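Local coordinates for protein aspartate-semialdehyde dehydrogenase 2 (Vibrio cholerae, PDB 2R00) that catalyses the NADPH-dependent reductive dephosphorylation of L-aspartyl-4-phosphate to L-aspartate-semialdehyde, an early step toward lysine, methionine and threonine, at residues R100-Y103 / D104-L107; E212-K215 / M216-E219. All coordinates share one frame; numbering follows the deposited sequence.

Contact 1: residues R100-Y103 / D104-L107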
ATOM      1  N   ARG A 100       7.257 -25.513  -4.528  1.00 20.64           N
ATOM      2  CA  ARG A 100       7.832 -24.270  -5.077  1.00 21.10           C
ATOM      3  C   ARG A 100       9.301 -24.050  -4.705  1.00 21.45           C
ATOM      4  O   ARG A 100      10.017 -23.395  -5.442  1.00 22.03           O
ATOM      5  CB  ARG A 100       7.023 -23.040  -4.644  1.00 21.06           C
ATOM      6  CG  ARG A 100       5.581 -23.004  -5.130  1.00 20.50           C
ATOM      7  CD  ARG A 100       4.907 -21.695  -4.765  1.00 20.92           C
ATOM      8  NE  ARG A 100       3.506 -21.721  -5.183  1.00 22.35           N
ATOM      9  CZ  ARG A 100       2.501 -21.169  -4.512  1.00 24.22           C
ATOM     10  NH1 ARG A 100       2.727 -20.529  -3.374  1.00 26.74           N
ATOM     11  NH2 ARG A 100       1.264 -21.266  -4.983  1.00 26.29           N
ATOM     12  N   TYR A 101       9.734 -24.579  -3.562  1.00 22.11           N
ATOM     13  CA  TYR A 101      11.063 -24.243  -2.987  1.00 22.39           C
ATOM     14  C   TYR A 101      12.054 -25.396  -3.139  1.00 22.77           C
ATOM     15  O   TYR A 101      13.212 -25.279  -2.741  1.00 22.88           O
ATOM     16  CB  TYR A 101      10.924 -23.755  -1.511  1.00 22.24           C
ATOM     17  CG  TYR A 101       9.747 -22.814  -1.394  1.00 22.49           C
ATOM     18  CD1 TYR A 101       8.500 -23.275  -0.968  1.00 20.70           C
ATOM     19  CD2 TYR A 101       9.857 -21.480  -1.805  1.00 22.10           C
ATOM     20  CE1 TYR A 101       7.399 -22.422  -0.924  1.00 22.52           C
ATOM     21  CE2 TYR A 101       8.755 -20.623  -1.765  1.00 22.12           C
ATOM     22  CZ  TYR A 101       7.533 -21.106  -1.334  1.00 22.11           C
ATOM     23  OH  TYR A 101       6.446 -20.265  -1.302  1.00 23.58           O
ATOM     24  N   ASP A 102      11.592 -26.498  -3.731  1.00 23.22           N
ATOM     25  CA  ASP A 102      12.444 -27.655  -4.005  1.00 23.77           C
ATOM     26  C   ASP A 102      13.503 -27.302  -5.046  1.00 24.36           C
ATOM     27  O   ASP A 102      13.179 -26.867  -6.151  1.00 24.04           O
ATOM     28  CB  ASP A 102      11.617 -28.870  -4.454  1.00 23.54           C
ATOM     29  CG  ASP A 102      10.817 -29.488  -3.312  1.00 24.03           C
ATOM     30  OD1 ASP A 102       9.780 -28.909  -2.956  1.00 25.20           O
ATOM     31  OD2 ASP A 102      11.231 -30.537  -2.762  1.00 22.00           O
ATOM     32  N   TYR A 103      14.765 -27.495  -4.669  1.00 25.05           N
ATOM     33  CA  TYR A 103      15.909 -27.123  -5.496  1.00 26.47           C
ATOM     34  C   TYR A 103      15.825 -27.683  -6.916  1.00 25.66           C
ATOM     35  O   TYR A 103      16.159 -26.998  -7.880  1.00 25.90           O
ATOM     36  CB  TYR A 103      17.198 -27.597  -4.825  1.00 27.85           C
ATOM     37  CG  TYR A 103      18.471 -27.305  -5.596  1.00 30.01           C
ATOM     38  CD1 TYR A 103      18.941 -26.009  -5.730  1.00 30.57           C
ATOM     39  CD2 TYR A 103      19.212 -28.344  -6.167  1.00 31.92           C
ATOM     40  CE1 TYR A 103      20.113 -25.738  -6.423  1.00 32.59           C
ATOM     41  CE2 TYR A 103      20.391 -28.085  -6.863  1.00 33.16           C
ATOM     42  CZ  TYR A 103      20.830 -26.778  -6.982  1.00 31.68           C
ATOM     43  OH  TYR A 103      21.994 -26.507  -7.668  1.00 34.55           O
ATOM     44  N   ASP A 104      15.363 -28.922  -7.018  1.00 25.07           N
ATOM     45  CA  ASP A 104      15.319 -29.661  -8.271  1.00 24.76           C
ATOM     46  C   ASP A 104      14.049 -29.459  -9.113  1.00 24.20           C
ATOM     47  O   ASP A 104      13.917 -30.043 -10.194  1.00 24.43           O
ATOM     48  CB  ASP A 104      15.535 -31.152  -7.985  1.00 25.40           C
ATOM     49  CG  ASP A 104      14.639 -31.700  -6.832  1.00 26.79           C
ATOM     50  OD1 ASP A 104      14.169 -30.938  -5.941  1.00 24.50           O
ATOM     51  OD2 ASP A 104      14.449 -32.933  -6.815  1.00 28.60           O
ATOM     52  N   ILE A 105      13.128 -28.630  -8.628  1.00 22.59           N
ATOM     53  CA  ILE A 105      11.832 -28.450  -9.294  1.00 21.70           C
ATOM     54  C   ILE A 105      11.717 -27.015  -9.795  1.00 21.53           C
ATOM     55  O   ILE A 105      11.882 -26.080  -9.006  1.00 20.75           O
ATOM     56  CB  ILE A 105      10.649 -28.836  -8.356  1.00 21.76           C
ATOM     57  CG1 ILE A 105      10.706 -30.346  -8.048  1.00 22.15           C
ATOM     58  CG2 ILE A 105       9.281 -28.402  -8.969  1.00 21.77           C
ATOM     59  CD1 ILE A 105       9.659 -30.878  -7.052  1.00 21.04           C
ATOM     60  N   PRO A 106      11.463 -26.835 -11.112  1.00 21.04           N
ATOM     61  CA  PRO A 106      11.330 -25.490 -11.662  1.00 21.28           C
ATOM     62  C   PRO A 106      10.074 -24.772 -11.164  1.00 20.90           C
ATOM     63  O   PRO A 106       9.020 -25.393 -11.012  1.00 20.82           O
ATOM     64  CB  PRO A 106      11.214 -25.739 -13.175  1.00 21.48           C
ATOM     65  CG  PRO A 106      10.625 -27.112 -13.282  1.00 21.40           C
ATOM     66  CD  PRO A 106      11.276 -27.869 -12.152  1.00 21.15           C
ATOM     67  N   LEU A 107      10.202 -23.468 -10.921  1.00 20.88           N
ATOM     68  CA  LEU A 107       9.080 -22.611 -10.528  1.00 20.22           C
ATOM     69  C   LEU A 107       8.870 -21.583 -11.633  1.00 20.44           C
ATOM     70  O   LEU A 107       9.710 -20.710 -11.825  1.00 21.03           O
ATOM     71  CB  LEU A 107       9.406 -21.895  -9.213  1.00 19.70           C
ATOM     72  CG  LEU A 107       8.430 -20.841  -8.665  1.00 19.57           C
ATOM     73  CD1 LEU A 107       7.118 -21.534  -8.250  1.00 18.27           C
ATOM     74  CD2 LEU A 107       9.048 -20.083  -7.476  1.00 19.12           C
TER
HETATM   75  O   HOH W   1      13.424 -31.873  -3.584  1.00 29.07           O
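Between Asp-102 and Ile-105 the backbone makes a type I beta turn, closed by Ile-105 N donating to Asp-102 O at 3.0 Å, and residues 104-107 then run back at 147° to 100-103. The bond is nearly straight at hydrogen, 164°, but the donor sits well above the carbonyl plane. The same carbonyl also takes a hydrogen bond from Lys-222 NZ, which reaches the carbonyls of Arg-100 and Ile-105 as well, so one ammonium group ties together three backbone oxygens of the bend. The carboxylates of Asp-102 and Asp-104 come close, with OD2 of the first 4.3 Å from OD1 of the second. Water 1 bridges that gap, donating to Asp-102 OD2 at 2.7 Å and to Asp-104 OD1 at 2.6 Å, which probably eases the repulsion. Arg-123, salt-bridged to Asp-104 OD2, probably offsets the charge further. Asp-104 can aim its carboxylate back at Asp-102 because its CG lies between the backbone N and the carbonyl carbon (chi1 49°). Ile-105 runs side by side with Asp-102, its CD1 3.8 Å from Asp-102 CB.

This reversal belongs to the loop between strands 91-94 and 125-127 of the Rossmann-type nucleotide-binding domain, and it carries Arg-100, predicted to bind phosphate. The aliphatic part of Arg-100 slants across Leu-107: Leu-107 CD1 touches Arg-100 CG at 3.8 Å and lies near CB and CD of the arginine. With CG, CD and NE drawn out in an extended chain, the guanidinium is carried beyond Leu-107, where NE donates to the carbonyl of Asn-128. Arg-100 CB also sits over the centre of the Tyr-101 ring, 3.7 Å above its plane.

Contact 2: residues E212-K215 / M216-E219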
ATOM      1  N   GLU A 212       5.069 -15.952   5.028  1.00 29.78           N
ATOM      2  CA  GLU A 212       4.516 -15.566   3.707  1.00 30.13           C
ATOM      3  C   GLU A 212       5.476 -14.609   3.008  1.00 28.48           C
ATOM      4  O   GLU A 212       5.744 -14.771   1.823  1.00 28.84           O
ATOM      5  CB  GLU A 212       3.137 -14.943   3.885  1.00 30.12           C
ATOM      6  CG  GLU A 212       2.349 -14.722   2.600  1.00 32.18           C
ATOM      7  CD  GLU A 212       1.005 -14.047   2.855  1.00 32.92           C
ATOM      8  OE1 GLU A 212       0.139 -14.086   1.948  1.00 37.30           O
ATOM      9  OE2 GLU A 212       0.807 -13.485   3.962  1.00 35.75           O
ATOM     10  N   GLU A 213       6.007 -13.635   3.746  1.00 26.98           N
ATOM     11  CA  GLU A 213       6.871 -12.611   3.151  1.00 25.93           C
ATOM     12  C   GLU A 213       8.174 -13.229   2.670  1.00 24.89           C
ATOM     13  O   GLU A 213       8.596 -12.968   1.558  1.00 24.64           O
ATOM     14  CB  GLU A 213       7.122 -11.437   4.108  1.00 26.08           C
ATOM     15  CG  GLU A 213       5.875 -10.557   4.335  1.00 25.74           C
ATOM     16  CD  GLU A 213       5.945  -9.656   5.575  1.00 25.95           C
ATOM     17  OE1 GLU A 213       6.927  -9.712   6.350  1.00 23.54           O
ATOM     18  OE2 GLU A 213       5.000  -8.866   5.757  1.00 25.42           O
ATOM     19  N   MET A 214       8.806 -14.056   3.506  1.00 24.29           N
ATOM     20  CA  MET A 214      10.041 -14.741   3.111  1.00 23.14           C
ATOM     21  C   MET A 214       9.808 -15.637   1.900  1.00 22.85           C
ATOM     22  O   MET A 214      10.676 -15.770   1.038  1.00 22.29           O
ATOM     23  CB  MET A 214      10.615 -15.554   4.281  1.00 23.52           C
ATOM     24  CG  MET A 214      11.330 -14.709   5.341  1.00 23.22           C
ATOM     25  SD  MET A 214      12.401 -13.393   4.699  1.00 27.52           S
ATOM     26  CE  MET A 214      13.593 -14.236   3.632  1.00 26.88           C
ATOM     27  N   LYS A 215       8.632 -16.252   1.831  1.00 22.17           N
ATOM     28  CA  LYS A 215       8.316 -17.129   0.702  1.00 22.73           C
ATOM     29  C   LYS A 215       8.300 -16.370  -0.614  1.00 22.52           C
ATOM     30  O   LYS A 215       8.755 -16.886  -1.627  1.00 21.89           O
ATOM     31  CB  LYS A 215       7.005 -17.876   0.934  1.00 23.15           C
ATOM     32  CG  LYS A 215       7.189 -19.132   1.777  1.00 23.92           C
ATOM     33  CD  LYS A 215       5.920 -19.599   2.461  1.00 28.43           C
ATOM     34  CE  LYS A 215       4.665 -19.260   1.679  1.00 30.47           C
ATOM     35  NZ  LYS A 215       4.457 -20.126   0.498  1.00 35.23           N
ATOM     36  N   MET A 216       7.819 -15.126  -0.577  1.00 22.82           N
ATOM     37  CA  MET A 216       7.838 -14.245  -1.739  1.00 23.43           C
ATOM     38  C   MET A 216       9.266 -13.911  -2.177  1.00 22.87           C
ATOM     39  O   MET A 216       9.572 -13.910  -3.370  1.00 22.61           O
ATOM     40  CB  MET A 216       7.039 -12.978  -1.443  1.00 23.65           C
ATOM     41  CG  MET A 216       6.835 -12.057  -2.630  1.00 24.85           C
ATOM     42  SD  MET A 216       5.375 -10.975  -2.460  1.00 26.13           S
ATOM     43  CE  MET A 216       5.127 -10.613  -4.192  1.00 25.46           C
ATOM     44  N   VAL A 217      10.142 -13.650  -1.209  1.00 22.05           N
ATOM     45  CA  VAL A 217      11.550 -13.431  -1.495  1.00 21.07           C
ATOM     46  C   VAL A 217      12.121 -14.615  -2.255  1.00 20.74           C
ATOM     47  O   VAL A 217      12.740 -14.449  -3.293  1.00 19.92           O
ATOM     48  CB  VAL A 217      12.372 -13.248  -0.194  1.00 21.32           C
ATOM     49  CG1 VAL A 217      13.859 -13.129  -0.522  1.00 20.79           C
ATOM     50  CG2 VAL A 217      11.895 -12.033   0.597  1.00 19.70           C
ATOM     51  N   TRP A 218      11.895 -15.813  -1.724  1.00 21.10           N
ATOM     52  CA  TRP A 218      12.484 -17.028  -2.271  1.00 21.05           C
ATOM     53  C   TRP A 218      11.917 -17.366  -3.647  1.00 21.19           C
ATOM     54  O   TRP A 218      12.669 -17.763  -4.546  1.00 21.10           O
ATOM     55  CB  TRP A 218      12.308 -18.198  -1.294  1.00 21.95           C
ATOM     56  CG  TRP A 218      12.992 -17.969   0.035  1.00 22.73           C
ATOM     57  CD1 TRP A 218      14.168 -17.283   0.254  1.00 23.57           C
ATOM     58  CD2 TRP A 218      12.562 -18.444   1.318  1.00 24.07           C
ATOM     59  NE1 TRP A 218      14.476 -17.289   1.599  1.00 24.03           N
ATOM     60  CE2 TRP A 218      13.519 -18.005   2.272  1.00 23.52           C
ATOM     61  CE3 TRP A 218      11.467 -19.206   1.758  1.00 24.37           C
ATOM     62  CZ2 TRP A 218      13.403 -18.288   3.635  1.00 23.27           C
ATOM     63  CZ3 TRP A 218      11.353 -19.486   3.128  1.00 23.83           C
ATOM     64  CH2 TRP A 218      12.313 -19.022   4.044  1.00 22.98           C
ATOM     65  N   GLU A 219      10.606 -17.192  -3.817  1.00 20.71           N
ATOM     66  CA  GLU A 219       9.988 -17.336  -5.143  1.00 21.25           C
ATOM     67  C   GLU A 219      10.560 -16.348  -6.166  1.00 21.30           C
ATOM     68  O   GLU A 219      10.879 -16.733  -7.281  1.00 21.79           O
ATOM     69  CB  GLU A 219       8.460 -17.216  -5.061  1.00 20.98           C
ATOM     70  CG  GLU A 219       7.786 -18.376  -4.314  1.00 20.97           C
ATOM     71  CD  GLU A 219       6.262 -18.348  -4.392  1.00 21.56           C
ATOM     72  OE1 GLU A 219       5.716 -17.959  -5.438  1.00 21.93           O
ATOM     73  OE2 GLU A 219       5.604 -18.752  -3.404  1.00 23.58           O
TER
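Residues 212-215 and 216-219 are successive turns of one alpha-helix, joined by four i to i+4 backbone hydrogen bonds, the shortest running from Glu-219 N to Lys-215 O at 2.9 Å. They take up the N-terminal part of helix 211-223 in the dimerisation domain, lying against strand 230-238 of that domain's mixed sheet. Glu-213 O accepts from Val-217 N and, weakly, from Met-216 N.

Met-214 and Trp-218, four residues apart, make the main side-chain contact. Met-214 CB lies over the indole's six-membered ring in a CH-pi contact, 4.0 Å from its centroid and 16° off the normal. Bends at chi2 (-42°) and chi3 (-57°) curl the thioether back, and CE reaches the five-membered ring at Trp-218 NE1, 3.8 Å away. The methionine thus spans both rings of the indole. Met-214 O also stands over a face of the indole, 3.2 Å from its plane and offset toward the rim. Met-214 CE also meets Val-217 CG2 at 4.1 Å, and both residues pack on Ile-301 of the second subunit. Glu-213 reaches that subunit by a salt bridge from OE1 to its Arg-296.

Polar side chains of these turns belong to, or touch, the predicted substrate and phosphate sites. Glu-212 OE1 is hydrogen-bonded to Gln-158, a predicted substrate-binding residue. Lys-215, predicted to bind phosphate, bends at chi3 and chi4 to bring NZ to Tyr-101 OH, with the opposite charge of Glu-219 OE2 nearby but beyond salt-bridge distance. The other oxygen of Glu-219, OE1, is held by two donors, Asn-130 N and Thr-133 OG1, which should fix the rotation of the carboxylate. Nearer the backbone, Glu-219 CG lies 3.2 Å from Lys-215 O.

Overall arrangement
Contact 1 comes first along the chain, in a loop of the nucleotide-binding domain, and contact 2 follows on helix 211-223 of the dimerisation domain. Their centres are 13 Å apart, and they meet directly where the two domains face each other. Tyr-101 CD2 packs on Trp-218 CB at 4.1 Å, and Leu-107 CD2 packs on Glu-219 CA at 3.7 Å. The side chains of Arg-100 and Lys-215, both predicted phosphate ligands, approach within about 4 Å, consistent with one anion pocket built from both domains. The side chain of Arg-100 is also about 8 Å from that of Cys-131, the catalytic nucleophile that forms the acyl-thioester.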